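Local atomic coordinates of glutathione S-transferase enzyme with thioredoxin-like domain (Xenorhabdus nematophila, PDB entry 4L8E), a protein that probably acts as a glutathione transferase, binding glutathione between a thioredoxin-like domain and an all-helical domain. Residues Ala34-Gly39 / Ile58-Gly63; Ile42-Glu47 / Val193-Lys198; Leu128-Ala133 / Tyr168-Thr173; Lys198-Gln203 / Lys215-Ile220. One frame throughout, in Å; residues are numbered along the deposited sequence.

Contact 1: residues Ala34-Gly39 / Ile58-Gly63; sequences APTPNG and IDISAG. With GSH (glutathione), chain D; GSH (glutathione), chain C; GSH (glutathione), chain B.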
# COMPACT_ATOMS: atom_id res chain seq x y z
N ALA A 34 -1.51 6.37 17.82
CA ALA A 34 -2.77 7.01 18.17
C ALA A 34 -3.85 5.95 17.99
O ALA A 34 -3.68 5.04 17.18
CB ALA A 34 -3.05 8.22 17.28
N PRO A 35 -4.94 6.06 18.74
CA PRO A 35 -6.04 5.09 18.67
C PRO A 35 -6.90 5.34 17.44
O PRO A 35 -7.97 5.95 17.51
CB PRO A 35 -6.82 5.37 19.94
CG PRO A 35 -6.57 6.82 20.22
CD PRO A 35 -5.14 7.02 19.84
N THR A 36 -6.40 4.83 16.33
CA THR A 36 -6.99 4.99 15.01
C THR A 36 -6.85 3.64 14.30
O THR A 36 -6.09 2.80 14.74
CB THR A 36 -6.17 5.98 14.20
OG1 THR A 36 -4.85 5.46 14.03
CG2 THR A 36 -6.10 7.33 14.86
N PRO A 37 -7.55 3.45 13.18
CA PRO A 37 -7.43 2.14 12.52
C PRO A 37 -5.99 1.68 12.26
O PRO A 37 -5.66 0.50 12.48
CB PRO A 37 -8.21 2.37 11.21
CG PRO A 37 -9.30 3.33 11.67
CD PRO A 37 -8.53 4.31 12.51
N ASN A 38 -5.12 2.58 11.80
CA ASN A 38 -3.76 2.22 11.48
C ASN A 38 -2.91 1.94 12.71
O ASN A 38 -2.02 1.12 12.66
CB ASN A 38 -3.15 3.24 10.56
CG ASN A 38 -3.89 3.29 9.23
OD1 ASN A 38 -4.18 2.23 8.63
ND2 ASN A 38 -4.21 4.47 8.79
N GLY A 39 -3.19 2.64 13.82
CA GLY A 39 -2.53 2.35 15.07
C GLY A 39 -2.91 0.98 15.62
O GLY A 39 -2.06 0.22 16.12
N ILE A 58 1.20 9.82 20.19
CA ILE A 58 1.32 10.95 19.30
C ILE A 58 -0.07 11.54 19.18
O ILE A 58 -0.99 10.91 18.67
CB ILE A 58 1.89 10.51 17.91
CG1 ILE A 58 3.32 9.98 18.05
CG2 ILE A 58 1.80 11.66 16.86
CD1 ILE A 58 4.35 10.99 18.56
N ASP A 59 -0.25 12.77 19.68
CA ASP A 59 -1.54 13.41 19.62
C ASP A 59 -1.68 14.03 18.25
O ASP A 59 -1.16 15.11 18.00
CB ASP A 59 -1.64 14.48 20.72
CG ASP A 59 -3.01 15.13 20.78
OD1 ASP A 59 -3.77 15.03 19.80
OD2 ASP A 59 -3.30 15.79 21.81
N ILE A 60 -2.34 13.32 17.33
CA ILE A 60 -2.41 13.81 15.97
C ILE A 60 -3.34 15.02 15.87
O ILE A 60 -3.22 15.79 14.94
CB ILE A 60 -2.75 12.68 14.95
CG1 ILE A 60 -4.02 11.94 15.31
CG2 ILE A 60 -1.58 11.69 14.87
CD1 ILE A 60 -4.38 10.86 14.24
N SER A 61 -4.23 15.24 16.84
CA SER A 61 -5.04 16.44 16.80
C SER A 61 -4.21 17.67 17.20
O SER A 61 -4.54 18.82 16.90
CB SER A 61 -6.26 16.30 17.71
OG SER A 61 -5.92 16.39 19.08
N ALA A 62 -3.12 17.42 17.92
CA ALA A 62 -2.26 18.50 18.41
C ALA A 62 -1.11 18.81 17.44
O ALA A 62 -0.37 19.76 17.64
CB ALA A 62 -1.70 18.14 19.76
N GLY A 63 -0.98 18.00 16.40
CA GLY A 63 0.13 18.18 15.47
C GLY A 63 1.46 17.62 15.94
O GLY A 63 2.51 18.01 15.43
CG1 GSH D . -10.80 4.54 17.20
CD1 GSH D . -11.09 4.26 15.73
OE1 GSH D . -10.70 3.22 15.20
N2 GSH D . -11.86 5.29 14.99
CA2 GSH D . -12.20 5.19 13.60
C2 GSH D . -11.52 6.33 12.86
O2 GSH D . -11.81 6.54 11.68
CB2 GSH D . -13.69 5.26 13.40
SG2 GSH D . -14.41 3.67 13.76
N3 GSH D . -10.51 7.16 13.52
CA3 GSH D . -9.84 8.23 12.77
C3 GSH D . -10.71 9.40 12.43
O31 GSH D . -10.32 10.20 11.54
O32 GSH D . -11.80 9.60 13.01
N1 GSH C . -0.40 4.36 4.81
CA1 GSH C . -0.22 4.71 6.22
C1 GSH C . -0.06 3.45 7.04
O11 GSH C . 0.64 3.46 8.10
O12 GSH C . -0.59 2.35 6.66
CB1 GSH C . -1.38 5.53 6.71
CG1 GSH C . -1.18 6.05 8.12
CD1 GSH C . -2.21 7.10 8.48
OE1 GSH C . -3.07 7.49 7.70
N2 GSH C . -2.09 7.66 9.78
CA2 GSH C . -2.96 8.66 10.28
C2 GSH C . -2.11 9.83 10.69
O2 GSH C . -1.07 9.74 11.36
CB2 GSH C . -3.74 8.22 11.47
SG2 GSH C . -4.66 6.75 11.12
N3 GSH C . -2.54 11.12 10.23
CA3 GSH C . -1.75 12.27 10.62
C3 GSH C . -1.77 13.29 9.54
O31 GSH C . -1.34 14.43 9.82
O32 GSH C . -2.20 13.00 8.38
N1 GSH B . -4.62 14.47 6.96
CA1 GSH B . -5.53 13.39 7.04
C1 GSH B . -6.71 13.68 6.15
O11 GSH B . -7.02 14.88 5.87
O12 GSH B . -7.40 12.71 5.69
CB1 GSH B . -6.00 13.27 8.44
CG1 GSH B . -7.00 12.14 8.64
CD1 GSH B . -6.32 10.79 8.67
OE1 GSH B . -5.15 10.68 8.97
N2 GSH B . -7.11 9.63 8.30
CA2 GSH B . -6.55 8.32 8.31
C2 GSH B . -6.60 7.79 6.88
O2 GSH B . -7.51 8.07 6.09
CB2 GSH B . -7.30 7.40 9.19
SG2 GSH B . -7.12 7.88 10.92
N3 GSH B . -5.55 6.95 6.43
CA3 GSH B . -5.61 6.45 5.08
C3 GSH B . -4.91 5.16 5.00
O31 GSH B . -4.85 4.42 6.02
O32 GSH B . -4.37 4.82 3.91

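Contact 2: residues Ile42-Glu47 / Val193-Lys198; sequences ITLFLE and VYPWAK. With GSH (glutathione), chain B.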
# COMPACT_ATOMS: atom_id res chain seq x y z
N ILE A 42 -1.17 -2.36 14.60
CA ILE A 42 0.09 -2.74 15.19
C ILE A 42 -0.10 -3.27 16.60
O ILE A 42 0.53 -4.26 16.99
CB ILE A 42 1.13 -1.60 15.15
CG1 ILE A 42 1.18 -0.98 13.74
CG2 ILE A 42 2.47 -2.14 15.59
CD1 ILE A 42 1.43 -2.00 12.58
N THR A 43 -0.96 -2.64 17.38
CA THR A 43 -1.23 -3.20 18.72
C THR A 43 -1.94 -4.55 18.65
O THR A 43 -1.71 -5.41 19.48
CB THR A 43 -1.99 -2.23 19.63
OG1 THR A 43 -3.21 -1.86 19.00
CG2 THR A 43 -1.14 -1.00 19.92
N LEU A 44 -2.78 -4.77 17.64
CA LEU A 44 -3.33 -6.11 17.42
C LEU A 44 -2.21 -7.14 17.25
O LEU A 44 -2.23 -8.19 17.91
CB LEU A 44 -4.25 -6.16 16.19
CG LEU A 44 -5.64 -5.54 16.33
CD1 LEU A 44 -6.33 -5.52 14.94
CD2 LEU A 44 -6.55 -6.25 17.35
N PHE A 45 -1.26 -6.84 16.36
CA PHE A 45 -0.16 -7.75 16.10
C PHE A 45 0.63 -7.98 17.40
O PHE A 45 0.88 -9.11 17.77
CB PHE A 45 0.78 -7.24 15.02
CG PHE A 45 1.88 -8.19 14.72
CD1 PHE A 45 3.01 -8.22 15.53
CD2 PHE A 45 1.79 -9.10 13.71
CE1 PHE A 45 4.01 -9.13 15.30
CE2 PHE A 45 2.78 -10.00 13.49
CZ PHE A 45 3.90 -10.02 14.30
N LEU A 46 1.00 -6.92 18.09
CA LEU A 46 1.86 -7.04 19.28
C LEU A 46 1.15 -7.81 20.40
O LEU A 46 1.77 -8.59 21.15
CB LEU A 46 2.31 -5.65 19.75
CG LEU A 46 3.28 -4.98 18.76
CD1 LEU A 46 3.40 -3.50 19.08
CD2 LEU A 46 4.64 -5.64 18.78
N GLU A 47 -0.14 -7.57 20.55
CA GLU A 47 -0.93 -8.28 21.55
C GLU A 47 -1.11 -9.78 21.22
O GLU A 47 -1.14 -10.62 22.13
CB GLU A 47 -2.28 -7.61 21.74
CG GLU A 47 -2.21 -6.24 22.44
CD GLU A 47 -1.71 -6.28 23.88
OE1 GLU A 47 -1.95 -7.28 24.59
OE2 GLU A 47 -1.13 -5.25 24.32
N VAL A 193 -6.77 -5.40 7.76
CA VAL A 193 -8.13 -5.07 7.32
C VAL A 193 -9.08 -4.81 8.49
O VAL A 193 -9.92 -3.91 8.45
CB VAL A 193 -8.69 -6.18 6.41
CG1 VAL A 193 -10.16 -5.92 6.03
CG2 VAL A 193 -7.86 -6.24 5.11
N TYR A 194 -8.95 -5.59 9.55
CA TYR A 194 -9.94 -5.52 10.61
C TYR A 194 -10.23 -4.12 11.18
O TYR A 194 -11.37 -3.75 11.34
CB TYR A 194 -9.61 -6.52 11.74
CG TYR A 194 -10.58 -6.45 12.89
CD1 TYR A 194 -11.79 -7.14 12.86
CD2 TYR A 194 -10.30 -5.68 14.00
CE1 TYR A 194 -12.69 -7.08 13.90
CE2 TYR A 194 -11.21 -5.61 15.06
CZ TYR A 194 -12.39 -6.31 15.00
OH TYR A 194 -13.25 -6.24 16.06
N PRO A 195 -9.19 -3.34 11.51
CA PRO A 195 -9.50 -2.06 12.15
C PRO A 195 -10.26 -1.10 11.25
O PRO A 195 -10.97 -0.23 11.78
CB PRO A 195 -8.11 -1.51 12.49
CG PRO A 195 -7.24 -2.73 12.59
CD PRO A 195 -7.76 -3.64 11.52
N TRP A 196 -10.15 -1.29 9.94
CA TRP A 196 -10.89 -0.51 8.97
C TRP A 196 -12.30 -1.05 8.77
O TRP A 196 -13.27 -0.30 8.78
CB TRP A 196 -10.13 -0.45 7.64
CG TRP A 196 -9.06 0.61 7.66
CD1 TRP A 196 -7.71 0.43 7.90
CD2 TRP A 196 -9.26 2.01 7.52
NE1 TRP A 196 -7.07 1.65 7.88
CE2 TRP A 196 -7.99 2.63 7.64
CE3 TRP A 196 -10.38 2.82 7.29
CZ2 TRP A 196 -7.84 4.01 7.56
CZ3 TRP A 196 -10.22 4.16 7.21
CH2 TRP A 196 -8.95 4.75 7.32
N ALA A 197 -12.42 -2.36 8.63
CA ALA A 197 -13.74 -2.98 8.47
C ALA A 197 -14.63 -2.81 9.71
O ALA A 197 -15.85 -2.73 9.58
CB ALA A 197 -13.60 -4.44 8.13
N LYS A 198 -14.02 -2.74 10.90
CA LYS A 198 -14.71 -2.53 12.17
C LYS A 198 -15.45 -1.20 12.17
O LYS A 198 -16.42 -1.00 12.93
CB LYS A 198 -13.69 -2.59 13.34
CG LYS A 198 -14.06 -1.81 14.60
CD LYS A 198 -13.33 -2.35 15.83
CE LYS A 198 -13.80 -1.66 17.12
NZ LYS A 198 -13.74 -0.17 17.01
N1 GSH B . -4.62 14.47 6.96
CA1 GSH B . -5.53 13.39 7.04
C1 GSH B . -6.71 13.68 6.15
O11 GSH B . -7.02 14.88 5.87
O12 GSH B . -7.40 12.71 5.69
CB1 GSH B . -6.00 13.27 8.44
CG1 GSH B . -7.00 12.14 8.64
CD1 GSH B . -6.32 10.79 8.67
OE1 GSH B . -5.15 10.68 8.97
N2 GSH B . -7.11 9.63 8.30
CA2 GSH B . -6.55 8.32 8.31
C2 GSH B . -6.60 7.79 6.88
O2 GSH B . -7.51 8.07 6.09
CB2 GSH B . -7.30 7.40 9.19
SG2 GSH B . -7.12 7.88 10.92
N3 GSH B . -5.55 6.95 6.43
CA3 GSH B . -5.61 6.45 5.08
C3 GSH B . -4.91 5.16 5.00
O31 GSH B . -4.85 4.42 6.02
O32 GSH B . -4.37 4.82 3.91

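Contact 3: residues Leu128-Ala133 / Tyr168-Thr173; sequences LFWQVA and YKVLNT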
# COMPACT_ATOMS: atom_id res chain seq x y z
N LEU A 128 -2.55 -8.05 2.05
CA LEU A 128 -1.95 -6.93 2.79
C LEU A 128 -1.78 -5.69 1.92
O LEU A 128 -2.17 -4.57 2.31
CB LEU A 128 -0.62 -7.36 3.40
CG LEU A 128 0.17 -6.27 4.13
CD1 LEU A 128 -0.59 -5.78 5.36
CD2 LEU A 128 1.54 -6.77 4.53
N PHE A 129 -1.14 -5.86 0.77
CA PHE A 129 -0.98 -4.76 -0.15
C PHE A 129 -2.33 -4.17 -0.59
O PHE A 129 -2.48 -2.94 -0.71
CB PHE A 129 -0.10 -5.15 -1.36
CG PHE A 129 1.37 -5.06 -1.09
CD1 PHE A 129 2.03 -3.85 -1.26
CD2 PHE A 129 2.11 -6.17 -0.69
CE1 PHE A 129 3.41 -3.73 -1.03
CE2 PHE A 129 3.47 -6.07 -0.46
CZ PHE A 129 4.13 -4.85 -0.64
N TRP A 130 -3.32 -5.04 -0.84
CA TRP A 130 -4.65 -4.58 -1.25
C TRP A 130 -5.24 -3.67 -0.16
O TRP A 130 -5.81 -2.62 -0.47
CB TRP A 130 -5.59 -5.75 -1.50
CG TRP A 130 -7.03 -5.38 -1.69
CD1 TRP A 130 -7.62 -4.97 -2.84
CD2 TRP A 130 -8.05 -5.38 -0.69
NE1 TRP A 130 -8.96 -4.73 -2.64
CE2 TRP A 130 -9.25 -4.99 -1.32
CE3 TRP A 130 -8.08 -5.71 0.66
CZ2 TRP A 130 -10.46 -4.90 -0.63
CZ3 TRP A 130 -9.29 -5.62 1.34
CH2 TRP A 130 -10.45 -5.22 0.70
N GLN A 131 -5.03 -4.06 1.09
CA GLN A 131 -5.51 -3.23 2.22
C GLN A 131 -4.83 -1.88 2.26
O GLN A 131 -5.51 -0.85 2.37
CB GLN A 131 -5.33 -3.94 3.57
CG GLN A 131 -6.01 -3.23 4.72
CD GLN A 131 -5.28 -2.00 5.19
OE1 GLN A 131 -4.07 -2.02 5.37
NE2 GLN A 131 -6.03 -0.90 5.42
N VAL A 132 -3.49 -1.85 2.20
CA VAL A 132 -2.79 -0.58 2.41
C VAL A 132 -2.95 0.36 1.22
O VAL A 132 -2.87 1.57 1.37
CB VAL A 132 -1.31 -0.76 2.77
CG1 VAL A 132 -1.15 -1.56 4.08
CG2 VAL A 132 -0.55 -1.39 1.66
N ALA A 133 -3.19 -0.21 0.03
CA ALA A 133 -3.26 0.57 -1.20
C ALA A 133 -4.67 0.97 -1.61
O ALA A 133 -4.85 1.94 -2.37
CB ALA A 133 -2.59 -0.21 -2.36
N TYR A 168 -15.87 -3.49 -0.15
CA TYR A 168 -16.52 -4.47 0.72
C TYR A 168 -16.98 -5.69 -0.07
O TYR A 168 -16.95 -6.81 0.41
CB TYR A 168 -17.67 -3.85 1.53
CG TYR A 168 -17.20 -3.22 2.84
CD1 TYR A 168 -16.72 -1.91 2.88
CD2 TYR A 168 -17.20 -3.95 4.03
CE1 TYR A 168 -16.27 -1.35 4.06
CE2 TYR A 168 -16.76 -3.38 5.21
CZ TYR A 168 -16.30 -2.09 5.22
OH TYR A 168 -15.87 -1.56 6.40
N LYS A 169 -17.38 -5.47 -1.31
CA LYS A 169 -17.81 -6.57 -2.18
C LYS A 169 -16.61 -7.47 -2.52
O LYS A 169 -16.72 -8.70 -2.47
CB LYS A 169 -18.45 -6.03 -3.45
CG LYS A 169 -18.86 -7.12 -4.41
CD LYS A 169 -19.41 -6.51 -5.71
CE LYS A 169 -20.12 -7.56 -6.56
NZ LYS A 169 -20.42 -7.04 -7.92
N VAL A 170 -15.47 -6.87 -2.82
CA VAL A 170 -14.24 -7.64 -3.07
C VAL A 170 -13.90 -8.45 -1.82
O VAL A 170 -13.57 -9.64 -1.90
CB VAL A 170 -13.09 -6.69 -3.47
CG1 VAL A 170 -11.73 -7.41 -3.41
CG2 VAL A 170 -13.32 -6.13 -4.89
N LEU A 171 -13.92 -7.79 -0.67
CA LEU A 171 -13.60 -8.46 0.58
C LEU A 171 -14.56 -9.62 0.84
O LEU A 171 -14.14 -10.75 1.17
CB LEU A 171 -13.65 -7.43 1.72
CG LEU A 171 -13.32 -7.93 3.13
CD1 LEU A 171 -11.90 -8.43 3.16
CD2 LEU A 171 -13.56 -6.84 4.15
N ASN A 172 -15.85 -9.37 0.67
CA ASN A 172 -16.85 -10.40 0.94
C ASN A 172 -16.67 -11.59 0.00
O ASN A 172 -16.80 -12.75 0.40
CB ASN A 172 -18.24 -9.83 0.74
CG ASN A 172 -19.31 -10.74 1.25
OD1 ASN A 172 -19.55 -10.82 2.46
ND2 ASN A 172 -20.02 -11.41 0.33
N THR A 173 -16.39 -11.30 -1.26
CA THR A 173 -16.20 -12.35 -2.25
C THR A 173 -15.04 -13.27 -1.84
O THR A 173 -15.15 -14.49 -1.95
CB THR A 173 -16.03 -11.74 -3.65
OG1 THR A 173 -17.28 -11.18 -4.05
CG2 THR A 173 -15.61 -12.79 -4.67

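Contact 4: residues Lys198-Gln203 / Lys215-Ile220; sequences KCYEHQ and KWLEKI. With GSH (glutathione), chain D.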
# COMPACT_ATOMS: atom_id res chain seq x y z
N LYS A 198 -14.02 -2.74 10.90
CA LYS A 198 -14.71 -2.53 12.17
C LYS A 198 -15.45 -1.20 12.17
O LYS A 198 -16.42 -1.00 12.93
CB LYS A 198 -13.69 -2.59 13.34
CG LYS A 198 -14.06 -1.81 14.60
CD LYS A 198 -13.33 -2.35 15.83
CE LYS A 198 -13.80 -1.66 17.12
NZ LYS A 198 -13.74 -0.17 17.01
N CYS A 199 -15.01 -0.30 11.30
CA CYS A 199 -15.56 1.03 11.21
C CYS A 199 -16.64 1.17 10.14
O CYS A 199 -17.01 2.29 9.78
CB CYS A 199 -14.46 2.05 10.96
SG CYS A 199 -13.30 2.24 12.36
N TYR A 200 -17.18 0.05 9.67
CA TYR A 200 -18.24 0.09 8.64
C TYR A 200 -19.39 1.06 8.91
O TYR A 200 -19.88 1.71 7.98
CB TYR A 200 -18.81 -1.31 8.41
CG TYR A 200 -19.63 -1.82 9.56
CD1 TYR A 200 -19.03 -2.50 10.61
CD2 TYR A 200 -21.01 -1.67 9.58
CE1 TYR A 200 -19.79 -2.97 11.69
CE2 TYR A 200 -21.77 -2.15 10.63
CZ TYR A 200 -21.15 -2.80 11.68
OH TYR A 200 -21.87 -3.28 12.75
N GLU A 201 -19.85 1.18 10.16
CA GLU A 201 -20.98 2.05 10.43
C GLU A 201 -20.63 3.53 10.11
O GLU A 201 -21.47 4.29 9.62
CB GLU A 201 -21.44 1.89 11.90
CG GLU A 201 -22.74 2.59 12.20
CD GLU A 201 -23.48 2.04 13.42
OE1 GLU A 201 -23.08 0.99 13.96
OE2 GLU A 201 -24.49 2.67 13.81
N HIS A 202 -19.40 3.92 10.42
CA HIS A 202 -18.93 5.27 10.17
C HIS A 202 -18.83 5.53 8.67
O HIS A 202 -18.92 6.67 8.22
CB HIS A 202 -17.54 5.47 10.78
CG HIS A 202 -17.12 6.90 10.84
ND1 HIS A 202 -17.15 7.63 12.01
CD2 HIS A 202 -16.69 7.75 9.87
CE1 HIS A 202 -16.74 8.87 11.76
NE2 HIS A 202 -16.46 8.96 10.48
N GLN A 203 -18.60 4.45 7.92
CA GLN A 203 -18.47 4.52 6.47
C GLN A 203 -19.84 4.43 5.80
O GLN A 203 -19.94 4.46 4.58
CB GLN A 203 -17.60 3.37 5.98
CG GLN A 203 -16.14 3.47 6.43
CD GLN A 203 -15.50 2.13 6.69
OE1 GLN A 203 -15.98 1.10 6.24
NE2 GLN A 203 -14.40 2.14 7.43
N LYS A 215 -19.60 -12.12 9.35
CA LYS A 215 -19.16 -13.27 10.15
C LYS A 215 -17.68 -13.20 10.51
O LYS A 215 -17.28 -13.56 11.62
CB LYS A 215 -19.49 -14.61 9.47
CG LYS A 215 -20.98 -14.89 9.34
CD LYS A 215 -21.22 -16.34 8.96
CE LYS A 215 -22.71 -16.65 8.77
NZ LYS A 215 -23.34 -15.87 7.65
N TRP A 216 -16.85 -12.73 9.57
CA TRP A 216 -15.41 -12.61 9.80
C TRP A 216 -15.13 -11.54 10.87
O TRP A 216 -14.29 -11.75 11.74
CB TRP A 216 -14.74 -12.35 8.45
CG TRP A 216 -13.31 -11.95 8.43
CD1 TRP A 216 -12.23 -12.76 8.30
CD2 TRP A 216 -12.81 -10.61 8.46
NE1 TRP A 216 -11.08 -12.02 8.26
CE2 TRP A 216 -11.41 -10.69 8.36
CE3 TRP A 216 -13.42 -9.35 8.56
CZ2 TRP A 216 -10.60 -9.56 8.39
CZ3 TRP A 216 -12.60 -8.23 8.58
CH2 TRP A 216 -11.22 -8.34 8.49
N LEU A 217 -15.86 -10.43 10.84
CA LEU A 217 -15.71 -9.40 11.87
C LEU A 217 -16.03 -9.98 13.25
O LEU A 217 -15.28 -9.81 14.20
CB LEU A 217 -16.64 -8.22 11.60
CG LEU A 217 -16.14 -7.16 10.61
CD1 LEU A 217 -17.30 -6.19 10.29
CD2 LEU A 217 -14.93 -6.40 11.12
N GLU A 218 -17.15 -10.68 13.33
CA GLU A 218 -17.61 -11.32 14.56
C GLU A 218 -16.57 -12.30 15.09
O GLU A 218 -16.34 -12.39 16.29
CB GLU A 218 -18.97 -11.99 14.32
CG GLU A 218 -20.13 -10.99 14.27
CD GLU A 218 -21.44 -11.50 13.66
OE1 GLU A 218 -21.52 -12.64 13.13
OE2 GLU A 218 -22.42 -10.73 13.70
N LYS A 219 -15.95 -13.05 14.19
CA LYS A 219 -14.94 -14.04 14.54
C LYS A 219 -13.69 -13.36 15.14
O LYS A 219 -13.14 -13.80 16.15
CB LYS A 219 -14.55 -14.79 13.26
CG LYS A 219 -13.55 -15.89 13.37
CD LYS A 219 -13.63 -16.81 12.13
CE LYS A 219 -13.16 -16.14 10.84
NZ LYS A 219 -13.35 -17.07 9.68
N ILE A 220 -13.22 -12.31 14.48
CA ILE A 220 -11.99 -11.65 14.91
C ILE A 220 -12.23 -10.88 16.22
O ILE A 220 -11.34 -10.75 17.08
CB ILE A 220 -11.45 -10.75 13.80
CG1 ILE A 220 -10.97 -11.62 12.64
CG2 ILE A 220 -10.31 -9.87 14.30
CD1 ILE A 220 -10.77 -10.88 11.40
CG1 GSH D . -10.80 4.54 17.20
CD1 GSH D . -11.09 4.26 15.73
OE1 GSH D . -10.70 3.22 15.20
N2 GSH D . -11.86 5.29 14.99
CA2 GSH D . -12.20 5.19 13.60
C2 GSH D . -11.52 6.33 12.86
O2 GSH D . -11.81 6.54 11.68
CB2 GSH D . -13.69 5.26 13.40
SG2 GSH D . -14.41 3.67 13.76
N3 GSH D . -10.51 7.16 13.52
CA3 GSH D . -9.84 8.23 12.77
C3 GSH D . -10.71 9.40 12.43
O31 GSH D . -10.32 10.20 11.54
O32 GSH D . -11.80 9.60 13.01

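Contact 1: residues Ala34-Gly39 / Ile58-Gly63
Thr-36 sets OG1 between its own backbone N and carbonyl carbon (chi1 62°), which leaves CG2 beside the backbone N and facing Ile-60. Ile-60 places CG1 in the same way (chi1 55°) and then runs extended to CD1. The two methyls meet tip to tip, Thr-36 CG2 to Ile-60 CD1, at 4.0 Å. The contact belongs to the beta-alpha-beta unit of the thioredoxin-like domain. Both segments follow parallel neighbouring strands, 30-33 and 54-57. Ala-34 CB points at the other segment and lies 3.7 Å from Ile-58 O. Thr-36 has a second task as N-cap of helix 37-49: its OG1 accepts from Gly-39 N at 3.3 Å and 161°. No hydrogen bond joins the two segments, but the chain C glutathione touches both. Its CB2 lies 3.9 Å from Ile-60 CD1, and its sulfur SG2 approaches Thr-36 OG1 to 3.2 Å. That sulfur sits near the N-terminal end of the helix, where the helix dipole may stabilise negative charge. Lys-41 and Trp-196 both donate to Asn-38 OD1, which would fix the rotation of the amide. Its other end is then turned to the ligands: Asn-38 ND2 donates to O31 of the chain B glutathione at 2.8 Å.

Contact 2: residues Ile42-Glu47 / Val193-Lys198
The seam between the thioredoxin-like domain and the helical domain runs through this contact, beside the glutathione pocket. Leu-44 of helix 37-49 carries one side of it. Tyr-194 and Pro-195 of helix 188-197 carry the other. A single methyl does the touching. Leu-44 CD1 meets Pro-195 CG tip to tip at 3.8 Å. The same CD1 comes obliquely to the Tyr-194 ring and lies 4.1 Å from Tyr-194 CD2. The leucine side chain stands roughly perpendicular to that of the tyrosine. With CG anti to the backbone N (chi1 178°), Tyr-194 extends its ring outward from its helix. Lys-198 CB, one turn later, lies over one face of that ring, offset toward its rim. Helix 188-197 is kinked here. Pro-195 has no N-H to give, and Trp-196 N also lacks the regular bond to the turn before. Trp-196 points elsewhere, to the chain B glutathione, and its CZ2 is 3.4 Å from ligand O31. Helices 211-221 and 224-230 also pack on Tyr-194. All three touching residues are buried and apolar contact alone joins the two segments, as suits the domain interface of the glutathione transferase fold.

Contact 3: residues Leu128-Ala133 / Tyr168-Thr173
The indole of Trp-130 meets Val-170 and Leu-171 obliquely, through NE1 and the far atoms of its six-membered ring. It also meets two neighbours on its own helix, Trp-127 edge-to-face and Phe-135 with the planes about 25° apart. The contact joins helices 118-145 and 154-175, two long helices of the all-helical domain of the glutathione transferase fold. Trp-130 turns CG anti to the backbone N (chi1 170°), which carries the ring across to the second helix. The indole and the valine run antiparallel alongside one another, and Val-170 CG1 comes to rest 3.9 Å from Trp-130 NE1. CZ2 of Trp-130 is almost as near to that methyl, at 4.0 Å. Leu-171 stands roughly perpendicular to the indole and offers its CB, 4.0 Å from Trp-130 CH2. The three side chains are buried, and no hydrogen bond links the segments. The indole N-H makes a weak hydrogen bond to Asn-76 OD1 of the second subunit. Pro-75 of that subunit packs on Val-170, and its Phe-129 stacks with Phe-129 here, which places the contact at the dimer interface. Within helix 154-175, Lys-169 O accepts from both Thr-173 N and Thr-173 OG1, which reach it from opposite faces of its carbonyl plane, with OG1 at 3.0 Å.

Contact 4: residues Lys198-Gln203 / Lys215-Ile220
Leu-217 of helix 211-221 is the buried, close-packed part of this contact, and its two methyls divide the work. CD2 lies against the backbone of Lys-198, 3.8 Å from Lys-198 N. CD1 comes obliquely to the Tyr-200 ring, 4.1 Å from Tyr-200 CD1. A chi1 of 70° sets Tyr-200 CG over its own backbone, which turns the ring to the leucine. Tyr-194, Ala-197 and Leu-207 also pack on Leu-217. The outer side is looser. The Lys-198 side chain leads away from the helix and is only partly covered, as is Tyr-200. Glu-201 CB lies over one face of the tyrosine ring, offset toward its rim. Cys-199 turns away from Leu-217, toward the chain D glutathione whose pocket it lines; the very short sulfur-to-sulfur approach in the model is doubtful. Gln-203 secures the far end of the segment through polar bonds: its OE1 pairs with Tyr-168 OH, and its NE2 bonds to Trp-196 O and His-143. The contact itself has no hydrogen bond, so apolar packing on one leucine holds the loop to the helix, while the polar bonds of Gln-203 fix the loop to other parts of the domain.

Contacts 2 and 3 are fully buried; contacts 1 and 4 lie farther out and are partly buried. Contacts 1 and 2 share helix 37-49, and both touch the chain B glutathione. Contacts 1 and 4 both line the pocket of the chain D glutathione. Contacts 2 and 4 share Lys-198. Contact 1 belongs to the thioredoxin-like domain, contact 2 bridges the two domains, and contacts 3 and 4 belong to the helical domain. The segments meet mainly through apolar side chains, with no hydrogen bond across any of the four contacts. Polar chemistry gathers around them, at the glutathione sites and, in contact 3, at the second subunit.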